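Local coordinates for protein indole-3-acetic acid-amido synthetase GH3.15 (Arabidopsis thaliana, PDB 6E1Q) that conjugates glutamine, and possibly cysteine, to the auxin precursor indole-3-butyric acid by ATP-dependent adenylation, and also modifies the herbicide 2,4-DB, at residues 145-150 with 188-193. Numbering follows the deposited sequence.
Sequences YFVTRE and ITTCAD. With CFA ((2,4-dichlorophenoxy)acetic acid), chain C.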
loop_
_atom_site.group_PDB
_atom_site.type_symbol
_atom_site.label_atom_id
_atom_site.label_comp_id
_atom_site.label_asym_id
_atom_site.label_seq_id
_atom_site.Cartn_x
_atom_site.Cartn_y
_atom_site.Cartn_z
ATOM N N TYR A 145 10.103 7.284 3.333
ATOM C CA TYR A 145 10.268 6.434 2.171
ATOM C C TYR A 145 11.741 6.424 1.855
ATOM O O TYR A 145 12.351 7.493 1.781
ATOM C CB TYR A 145 9.496 6.966 0.956
ATOM C CG TYR A 145 9.579 6.013 -0.221
ATOM C CD1 TYR A 145 8.716 4.934 -0.309
ATOM C CD2 TYR A 145 10.539 6.169 -1.222
ATOM C CE1 TYR A 145 8.777 4.053 -1.361
ATOM C CE2 TYR A 145 10.616 5.270 -2.287
ATOM C CZ TYR A 145 9.730 4.211 -2.341
ATOM O OH TYR A 145 9.752 3.292 -3.368
ATOM N N PHE A 146 12.309 5.244 1.650
ATOM C CA PHE A 146 13.642 5.238 1.075
ATOM C C PHE A 146 13.851 3.948 0.295
ATOM O O PHE A 146 13.158 2.954 0.505
ATOM C CB PHE A 146 14.732 5.467 2.135
ATOM C CG PHE A 146 14.582 4.638 3.380
ATOM C CD1 PHE A 146 14.958 3.302 3.393
ATOM C CD2 PHE A 146 14.112 5.212 4.554
ATOM C CE1 PHE A 146 14.849 2.544 4.550
ATOM C CE2 PHE A 146 13.996 4.454 5.716
ATOM C CZ PHE A 146 14.364 3.120 5.711
ATOM N N VAL A 147 14.788 4.001 -0.647
ATOM C CA VAL A 147 15.076 2.892 -1.547
ATOM C C VAL A 147 16.491 2.393 -1.284
ATOM O O VAL A 147 17.412 3.192 -1.073
ATOM C CB VAL A 147 14.887 3.307 -3.021
ATOM C CG1 VAL A 147 15.629 4.590 -3.311
ATOM C CG2 VAL A 147 15.391 2.220 -3.936
ATOM N N THR A 148 16.660 1.070 -1.293
ATOM C CA THR A 148 17.923 0.440 -0.932
ATOM C C THR A 148 18.697 -0.101 -2.125
ATOM O O THR A 148 19.877 -0.437 -1.969
ATOM C CB THR A 148 17.685 -0.701 0.067
ATOM O OG1 THR A 148 16.979 -1.771 -0.576
ATOM C CG2 THR A 148 16.871 -0.196 1.242
ATOM N N ARG A 149 18.067 -0.199 -3.295
ATOM C CA ARG A 149 18.747 -0.593 -4.518
ATOM C C ARG A 149 17.825 -0.337 -5.703
ATOM O O ARG A 149 16.606 -0.170 -5.556
ATOM C CB ARG A 149 19.185 -2.068 -4.490
ATOM C CG ARG A 149 18.026 -3.028 -4.513
ATOM C CD ARG A 149 18.441 -4.499 -4.624
ATOM N NE ARG A 149 17.270 -5.252 -5.068
ATOM C CZ ARG A 149 17.114 -6.568 -4.973
ATOM N NH1 ARG A 149 18.068 -7.327 -4.441
ATOM N NH2 ARG A 149 15.981 -7.117 -5.407
ATOM N N GLU A 150 18.444 -0.307 -6.879
ATOM C CA GLU A 150 17.771 -0.179 -8.161
ATOM C C GLU A 150 18.586 -0.985 -9.166
ATOM O O GLU A 150 19.655 -1.506 -8.843
ATOM C CB GLU A 150 17.635 1.291 -8.579
ATOM C CG GLU A 150 18.923 2.085 -8.414
ATOM C CD GLU A 150 18.893 3.439 -9.114
ATOM O OE1 GLU A 150 17.784 3.985 -9.317
ATOM O OE2 GLU A 150 19.982 3.959 -9.454
ATOM N N ILE A 188 15.321 8.968 -3.576
ATOM C CA ILE A 188 15.758 8.830 -4.960
ATOM C C ILE A 188 17.127 8.154 -5.049
ATOM O O ILE A 188 17.294 7.165 -5.767
ATOM C CB ILE A 188 15.760 10.198 -5.680
ATOM C CG1 ILE A 188 14.366 10.839 -5.618
ATOM C CG2 ILE A 188 16.218 10.047 -7.136
ATOM C CD1 ILE A 188 14.358 12.341 -5.893
ATOM N N THR A 189 18.115 8.666 -4.314
ATOM C CA THR A 189 19.450 8.079 -4.322
ATOM C C THR A 189 19.497 6.875 -3.390
ATOM O O THR A 189 19.177 6.978 -2.202
ATOM C CB THR A 189 20.513 9.103 -3.911
ATOM O OG1 THR A 189 20.443 10.245 -4.774
ATOM C CG2 THR A 189 21.918 8.489 -4.011
ATOM N N THR A 190 19.913 5.740 -3.937
ATOM C CA THR A 190 19.956 4.480 -3.211
ATOM C C THR A 190 20.901 4.538 -2.000
ATOM O O THR A 190 21.910 5.253 -1.997
ATOM C CB THR A 190 20.355 3.374 -4.200
ATOM O OG1 THR A 190 19.225 3.039 -5.023
ATOM C CG2 THR A 190 20.909 2.136 -3.521
ATOM N N CYS A 191 20.528 3.804 -0.946
ATOM C CA CYS A 191 21.401 3.576 0.208
ATOM C C CYS A 191 21.125 2.169 0.713
ATOM O O CYS A 191 20.017 1.895 1.182
ATOM C CB CYS A 191 21.165 4.602 1.318
ATOM S SG CYS A 191 22.111 4.295 2.879
ATOM N N ALA A 192 22.127 1.288 0.631
ATOM C CA ALA A 192 21.927 -0.097 1.052
ATOM C C ALA A 192 21.724 -0.211 2.561
ATOM O O ALA A 192 21.020 -1.118 3.026
ATOM C CB ALA A 192 23.109 -0.961 0.608
ATOM N N ASP A 193 22.322 0.689 3.338
ATOM C CA ASP A 193 22.207 0.642 4.794
ATOM C C ASP A 193 20.909 1.323 5.220
ATOM O O ASP A 193 20.834 2.552 5.298
ATOM C CB ASP A 193 23.417 1.305 5.438
ATOM C CG ASP A 193 23.591 0.905 6.880
ATOM O OD1 ASP A 193 22.581 0.510 7.499
ATOM O OD2 ASP A 193 24.725 1.009 7.403
HETATM C C1 CFA C . 2.017 12.257 1.030
HETATM C C2 CFA C . 1.264 11.664 -0.158
HETATM C "C1'" CFA C . 2.157 9.454 -0.043
HETATM C "C2'" CFA C . 2.005 8.090 0.167
HETATM C "C3'" CFA C . 3.102 7.268 0.102
HETATM C "C4'" CFA C . 4.337 7.799 -0.166
HETATM C "C5'" CFA C . 4.509 9.145 -0.382
HETATM CL CL3 CFA C . 0.427 7.337 0.525
HETATM C "C6'" CFA C . 3.412 9.970 -0.324
HETATM O O1 CFA C . 2.682 13.315 0.890
HETATM O O2 CFA C . 1.988 11.670 2.136
HETATM O "O1'" CFA C . 1.039 10.294 0.024
HETATM CL CL4 CFA C . 5.726 6.714 -0.235
HETATM O O HOH W 1 17.531 3.208 1.833
#
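Val147 and Cys191 tie two loops of the N-terminal domain, the one after strand 140-143 and the one leading into helix 194-207. The Cys191 N to Val147 O hydrogen bond, 3.2 Å and 161° at the hydrogen, lies in the carbonyl plane. CA-H...O contacts from Thr148 CA to Cys191 O (3.3 Å) and from Thr190 CA to Val147 O flank it, and one water donates to Cys191 O and, weakly, to Val147 O. The tight spot is Thr190: its CG2, anti to the backbone N, presses on Thr148 O at 3.2 Å and lies 3.6 Å from Arg149 CA. Its OG1, buried without a polar partner, faces Glu150 CG at 3.5 Å. A glycine here would probably open a gap over the Thr148 carbonyl and lose the packing against Glu150 CG. The open side holds the exposed Arg149 and Glu150; the Arg149 side chain leaves the other loop at CB. Tyr145, hydrogen-bonded to Thr161, belongs instead to the pocket of (2,4-dichlorophenoxy)acetic acid, meeting its CL4 through CD1 at 3.5 Å. With a single N-H...O bond, two CA-H...O contacts and a bridging water, the joint is polar and backbone-led.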